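Local coordinates for bifunctional protein PutA (Bradyrhizobium diazoefficiens, PDB 6BSN) that probably oxidises proline to glutamate in two steps, pairing an FAD-dependent proline dehydrogenase with an NAD-dependent aldehyde dehydrogenase in one polypeptide, at residues A312-Q317 / G345-T350. The protein carries 1 engineered substitution. Residues are numbered along the deposited sequence; the frame is centred on the assembly and turned at random.
Sequences AIQAYQ and GAYWDT. With FDA (dihydroflavine-adenine dinucleotide), chain C.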
ATOM      1  N   ALA A 312     -32.940  40.954  -2.795  1.00 25.68           N
ATOM      2  CA  ALA A 312     -32.321  39.745  -3.329  1.00 26.22           C
ATOM      3  C   ALA A 312     -32.433  38.602  -2.323  1.00 29.35           C
ATOM      4  O   ALA A 312     -32.376  38.816  -1.107  1.00 32.00           O
ATOM      5  CB  ALA A 312     -30.849  39.954  -3.697  1.00 21.06           C
ATOM      6  N   ILE A 313     -32.569  37.383  -2.860  1.00 25.82           N
ATOM      7  CA  ILE A 313     -32.645  36.133  -2.109  1.00 27.77           C
ATOM      8  C   ILE A 313     -31.579  35.188  -2.656  1.00 28.14           C
ATOM      9  O   ILE A 313     -31.498  34.975  -3.874  1.00 24.44           O
ATOM     10  CB  ILE A 313     -34.039  35.486  -2.234  1.00 22.51           C
ATOM     11  CG1 ILE A 313     -35.121  36.449  -1.746  1.00 22.93           C
ATOM     12  CG2 ILE A 313     -34.106  34.182  -1.433  1.00 22.67           C
ATOM     13  CD1 ILE A 313     -36.541  35.932  -1.988  1.00 26.81           C
ATOM     14  N   GLN A 314     -30.786  34.594  -1.759  1.00 26.66           N
ATOM     15  CA  GLN A 314     -29.635  33.774  -2.127  1.00 24.77           C
ATOM     16  C   GLN A 314     -30.024  32.293  -2.149  1.00 26.60           C
ATOM     17  O   GLN A 314     -30.271  31.690  -1.098  1.00 25.92           O
ATOM     18  CB  GLN A 314     -28.492  34.010  -1.144  1.00 22.67           C
ATOM     19  CG  GLN A 314     -28.030  35.445  -1.110  1.00 23.89           C
ATOM     20  CD  GLN A 314     -27.455  35.840   0.226  1.00 28.60           C
ATOM     21  OE1 GLN A 314     -28.015  35.496   1.267  1.00 26.37           O
ATOM     22  NE2 GLN A 314     -26.334  36.573   0.210  1.00 19.65           N
ATOM     23  N   ALA A 315     -30.008  31.688  -3.343  1.00 23.89           N
ATOM     24  CA  ALA A 315     -30.404  30.288  -3.472  1.00 30.11           C
ATOM     25  C   ALA A 315     -29.423  29.329  -2.816  1.00 32.02           C
ATOM     26  O   ALA A 315     -29.806  28.194  -2.525  1.00 31.43           O
ATOM     27  CB  ALA A 315     -30.579  29.911  -4.945  1.00 30.24           C
ATOM     28  N   TYR A 316     -28.171  29.740  -2.569  1.00 31.62           N
ATOM     29  CA  TYR A 316     -27.269  28.780  -1.945  1.00 28.96           C
ATOM     30  C   TYR A 316     -27.581  28.554  -0.474  1.00 28.06           C
ATOM     31  O   TYR A 316     -26.911  27.727   0.159  1.00 26.07           O
ATOM     32  CB  TYR A 316     -25.788  29.180  -2.141  1.00 22.78           C
ATOM     33  CG  TYR A 316     -25.206  30.398  -1.420  1.00 19.81           C
ATOM     34  CD1 TYR A 316     -25.978  31.225  -0.600  1.00 19.94           C
ATOM     35  CD2 TYR A 316     -23.852  30.709  -1.569  1.00 20.77           C
ATOM     36  CE1 TYR A 316     -25.411  32.336   0.046  1.00 23.39           C
ATOM     37  CE2 TYR A 316     -23.276  31.810  -0.933  1.00 26.56           C
ATOM     38  CZ  TYR A 316     -24.065  32.627  -0.127  1.00 27.79           C
ATOM     39  OH  TYR A 316     -23.501  33.728   0.512  1.00 22.10           O
ATOM     40  N   GLN A 317     -28.577  29.251   0.077  1.00 25.60           N
ATOM     41  CA  GLN A 317     -28.973  29.077   1.469  1.00 25.17           C
ATOM     42  C   GLN A 317     -30.101  28.065   1.564  1.00 34.09           C
ATOM     43  O   GLN A 317     -31.066  28.115   0.793  1.00 34.54           O
ATOM     44  CB  GLN A 317     -29.428  30.401   2.099  1.00 28.40           C
ATOM     45  CG  GLN A 317     -28.329  31.466   2.249  1.00 23.99           C
ATOM     46  CD  GLN A 317     -28.535  32.349   3.465  1.00 27.82           C
ATOM     47  OE1 GLN A 317     -28.892  31.869   4.543  1.00 31.20           O
ATOM     48  NE2 GLN A 317     -28.335  33.652   3.294  1.00 27.97           N
ATOM     49  N   GLY A 345     -25.386  33.405  -4.648  1.00 24.89           N
ATOM     50  CA  GLY A 345     -24.842  33.873  -3.383  1.00 20.21           C
ATOM     51  C   GLY A 345     -23.373  34.225  -3.439  1.00 25.18           C
ATOM     52  O   GLY A 345     -22.544  33.420  -3.888  1.00 22.28           O
ATOM     53  N   ALA A 346     -23.024  35.395  -2.902  1.00 23.48           N
ATOM     54  CA  ALA A 346     -21.686  35.953  -3.075  1.00 25.50           C
ATOM     55  C   ALA A 346     -20.717  35.651  -1.928  1.00 30.57           C
ATOM     56  O   ALA A 346     -19.548  36.016  -2.040  1.00 27.51           O
ATOM     57  CB  ALA A 346     -21.774  37.481  -3.258  1.00 19.99           C
ATOM     58  N   TYR A 347     -21.153  34.989  -0.846  1.00 23.60           N
ATOM     59  CA  TYR A 347     -20.353  34.886   0.375  1.00 23.85           C
ATOM     60  C   TYR A 347     -20.065  33.436   0.779  1.00 28.73           C
ATOM     61  O   TYR A 347     -19.869  33.153   1.966  1.00 28.88           O
ATOM     62  CB  TYR A 347     -21.049  35.626   1.530  1.00 24.46           C
ATOM     63  CG  TYR A 347     -21.432  37.078   1.229  1.00 21.09           C
ATOM     64  CD1 TYR A 347     -22.607  37.383   0.542  1.00 22.15           C
ATOM     65  CD2 TYR A 347     -20.626  38.139   1.645  1.00 27.03           C
ATOM     66  CE1 TYR A 347     -22.980  38.688   0.285  1.00 21.49           C
ATOM     67  CE2 TYR A 347     -20.986  39.471   1.388  1.00 27.15           C
ATOM     68  CZ  TYR A 347     -22.164  39.734   0.702  1.00 29.29           C
ATOM     69  OH  TYR A 347     -22.542  41.029   0.417  1.00 28.73           O
ATOM     70  N   TRP A 348     -19.996  32.509  -0.189  1.00 25.03           N
ATOM     71  CA  TRP A 348     -19.894  31.085   0.156  1.00 24.16           C
ATOM     72  C   TRP A 348     -18.690  30.792   1.062  1.00 26.11           C
ATOM     73  O   TRP A 348     -18.839  30.162   2.113  1.00 28.67           O
ATOM     74  CB  TRP A 348     -19.847  30.227  -1.106  1.00 19.81           C
ATOM     75  CG  TRP A 348     -19.915  28.745  -0.804  1.00 29.56           C
ATOM     76  CD1 TRP A 348     -21.040  28.007  -0.593  1.00 28.91           C
ATOM     77  CD2 TRP A 348     -18.806  27.837  -0.668  1.00 24.83           C
ATOM     78  NE1 TRP A 348     -20.705  26.696  -0.317  1.00 31.47           N
ATOM     79  CE2 TRP A 348     -19.343  26.563  -0.368  1.00 25.58           C
ATOM     80  CE3 TRP A 348     -17.409  27.978  -0.775  1.00 30.35           C
ATOM     81  CZ2 TRP A 348     -18.536  25.429  -0.174  1.00 26.79           C
ATOM     82  CZ3 TRP A 348     -16.605  26.854  -0.586  1.00 28.66           C
ATOM     83  CH2 TRP A 348     -17.175  25.587  -0.293  1.00 22.41           C
ATOM     84  N   ASP A 349     -17.491  31.236   0.672  1.00 32.01           N
ATOM     85  CA  ASP A 349     -16.298  30.951   1.474  1.00 32.65           C
ATOM     86  C   ASP A 349     -16.423  31.530   2.870  1.00 30.31           C
ATOM     87  O   ASP A 349     -16.007  30.906   3.849  1.00 26.78           O
ATOM     88  CB  ASP A 349     -15.049  31.510   0.793  1.00 33.67           C
ATOM     89  CG  ASP A 349     -14.775  30.852  -0.536  1.00 43.08           C
ATOM     90  OD1 ASP A 349     -14.243  29.729  -0.539  1.00 47.17           O
ATOM     91  OD2 ASP A 349     -15.144  31.433  -1.574  1.00 50.91           O
ATOM     92  N   THR A 350     -16.994  32.727   2.977  1.00 27.72           N
ATOM     93  CA  THR A 350     -17.210  33.339   4.282  1.00 27.64           C
ATOM     94  C   THR A 350     -18.127  32.480   5.140  1.00 26.89           C
ATOM     95  O   THR A 350     -17.869  32.267   6.328  1.00 24.82           O
ATOM     96  CB  THR A 350     -17.790  34.741   4.098  1.00 25.26           C
ATOM     97  OG1 THR A 350     -16.810  35.566   3.462  1.00 34.19           O
ATOM     98  CG2 THR A 350     -18.169  35.351   5.422  1.00 22.24           C
TER
HETATM   99  PA  FDA C2001     -22.085  30.213 -11.278  1.00 27.47           P
HETATM  100  O1A FDA C2001     -20.681  29.811 -11.814  1.00 28.61           O
HETATM  101  O2A FDA C2001     -23.249  29.527 -11.730  1.00 23.85           O
HETATM  102  O5B FDA C2001     -22.353  29.972  -9.841  1.00 27.24           O
HETATM  103  C5B FDA C2001     -21.388  30.393  -8.883  1.00 30.82           C
HETATM  104  C4B FDA C2001     -21.977  30.314  -7.477  1.00 29.98           C
HETATM  105  O4B FDA C2001     -22.176  28.993  -7.051  1.00 29.85           O
HETATM  106  C3B FDA C2001     -21.152  30.920  -6.387  1.00 31.94           C
HETATM  107  O3B FDA C2001     -21.273  32.280  -6.383  1.00 27.41           O
HETATM  108  C2B FDA C2001     -21.736  30.301  -5.183  1.00 30.09           C
HETATM  109  O2B FDA C2001     -22.872  30.990  -4.779  1.00 28.59           O
HETATM  110  C1B FDA C2001     -22.096  28.934  -5.666  1.00 26.46           C
HETATM  111  N9A FDA C2001     -21.136  27.907  -5.297  1.00 31.17           N
HETATM  112  C8A FDA C2001     -19.822  27.759  -5.717  1.00 25.31           C
HETATM  113  N7A FDA C2001     -19.296  26.694  -5.131  1.00 25.32           N
HETATM  114  C5A FDA C2001     -20.245  26.102  -4.301  1.00 25.15           C
HETATM  115  C6A FDA C2001     -20.266  25.000  -3.466  1.00 25.98           C
HETATM  116  N6A FDA C2001     -19.103  24.168  -3.328  1.00 26.53           N
HETATM  117  N1A FDA C2001     -21.378  24.687  -2.784  1.00 26.70           N
HETATM  118  C2A FDA C2001     -22.496  25.435  -2.876  1.00 30.01           C
HETATM  119  N3A FDA C2001     -22.507  26.522  -3.694  1.00 28.68           N
HETATM  120  C4A FDA C2001     -21.431  26.868  -4.398  1.00 26.20           C
HETATM  121  N1  FDA C2001     -24.921  37.725  -4.452  1.00 32.42           N
HETATM  122  C2  FDA C2001     -25.389  37.874  -3.110  1.00 25.10           C
HETATM  123  O2  FDA C2001     -24.947  36.962  -2.185  1.00 33.01           O
HETATM  124  N3  FDA C2001     -26.273  38.931  -2.768  1.00 29.24           N
HETATM  125  C4  FDA C2001     -26.693  39.837  -3.763  1.00 28.07           C
HETATM  126  O4  FDA C2001     -27.552  40.864  -3.468  1.00 30.60           O
HETATM  127  C4X FDA C2001     -26.210  39.673  -5.163  1.00 27.55           C
HETATM  128  N5  FDA C2001     -26.601  40.616  -6.172  1.00 26.01           N
HETATM  129  C5X FDA C2001     -26.276  40.309  -7.557  1.00 29.60           C
HETATM  130  C6  FDA C2001     -26.850  41.172  -8.639  1.00 19.97           C
HETATM  131  C7  FDA C2001     -26.583  40.821  -9.990  1.00 26.40           C
HETATM  132  C7M FDA C2001     -27.153  41.676 -11.088  1.00 24.99           C
HETATM  133  C8  FDA C2001     -25.784  39.671 -10.310  1.00 27.26           C
HETATM  134  C8M FDA C2001     -25.483  39.272 -11.734  1.00 31.60           C
HETATM  135  C9  FDA C2001     -25.247  38.868  -9.280  1.00 29.55           C
HETATM  136  C9A FDA C2001     -25.516  39.220  -7.867  1.00 29.08           C
HETATM  137  N10 FDA C2001     -24.890  38.447  -6.813  1.00 31.23           N
HETATM  138  C10 FDA C2001     -25.358  38.648  -5.473  1.00 30.22           C
HETATM  139  C1' FDA C2001     -23.789  37.498  -7.057  1.00 32.05           C
HETATM  140  C2' FDA C2001     -24.316  36.079  -7.187  1.00 33.34           C
HETATM  141  O2' FDA C2001     -24.817  35.641  -5.974  1.00 32.24           O
HETATM  142  C3' FDA C2001     -23.225  35.131  -7.656  1.00 38.19           C
HETATM  143  O3' FDA C2001     -22.220  35.215  -6.733  1.00 37.95           O
HETATM  144  C4' FDA C2001     -22.602  35.411  -9.025  1.00 38.80           C
HETATM  145  O4' FDA C2001     -23.509  36.044  -9.864  1.00 34.70           O
HETATM  146  C5' FDA C2001     -22.149  34.119  -9.696  1.00 40.88           C
HETATM  147  O5' FDA C2001     -23.210  33.187  -9.769  1.00 38.10           O
HETATM  148  P   FDA C2001     -23.746  32.548 -11.145  1.00 32.95           P
HETATM  149  O1P FDA C2001     -25.217  32.029 -11.217  1.00 42.57           O
HETATM  150  O2P FDA C2001     -23.342  33.693 -12.139  1.00 22.44           O
HETATM  151  O3P FDA C2001     -22.448  31.633 -11.551  1.00 31.76           O
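Gly345 CA sits over the centre of one face of the Tyr316 ring, 3.5 Å from the centroid and 11° off the normal, a CH-pi contact. A side chain at Gly345 would run into the ring, and its backbone angles also call for glycine. Past the ring, Tyr316 OH accepts a bent hydrogen bond from Tyr347 N (3.0 Å, 138°) at the N-cap of helix 348-357, and it lies in the plane of the Tyr347 ring, at its edge. The edge of the Tyr316 ring also meets Trp348, with Tyr316 CE2 3.8 Å from Trp348 CB. Tyr316 holds CG between its backbone N and carbonyl carbon (chi1 70°), which lays the ring over Gly345 CA. Replacing Tyr316 by alanine removes ring and hydroxyl together, and is likely to open a gap over Gly345 and leave Tyr347 N without its acceptor.

The two segments so packed bind the reduced flavin cofactor through backbone and side chains alike. Flavin O2 receives bonds from Ala346 N and from Gln314 NE2, the latter 2.8 Å long and nearly straight; Gln314 NE2 also bonds Glu282 O, while its OE1 takes a bond from Gln317 NE2. Gly345 O accepts hydrogen bonds from the adenosine ribose hydroxyls, O2B at 2.6 Å and O3B. Trp348 lays its indole face on the adenine, with C6A of the cofactor 3.4 Å above the indole plane, offset toward its rim, and with NE1 bonded to Phe366 O.

Residues 314-317 form a type I turn at the C-terminal end of strand 309-314, which pairs in parallel with strands 276-279 and 338-343 of the proline dehydrogenase barrel; helix 348-357 follows the latter, and helix 369-385 meets Tyr316 through Thr372.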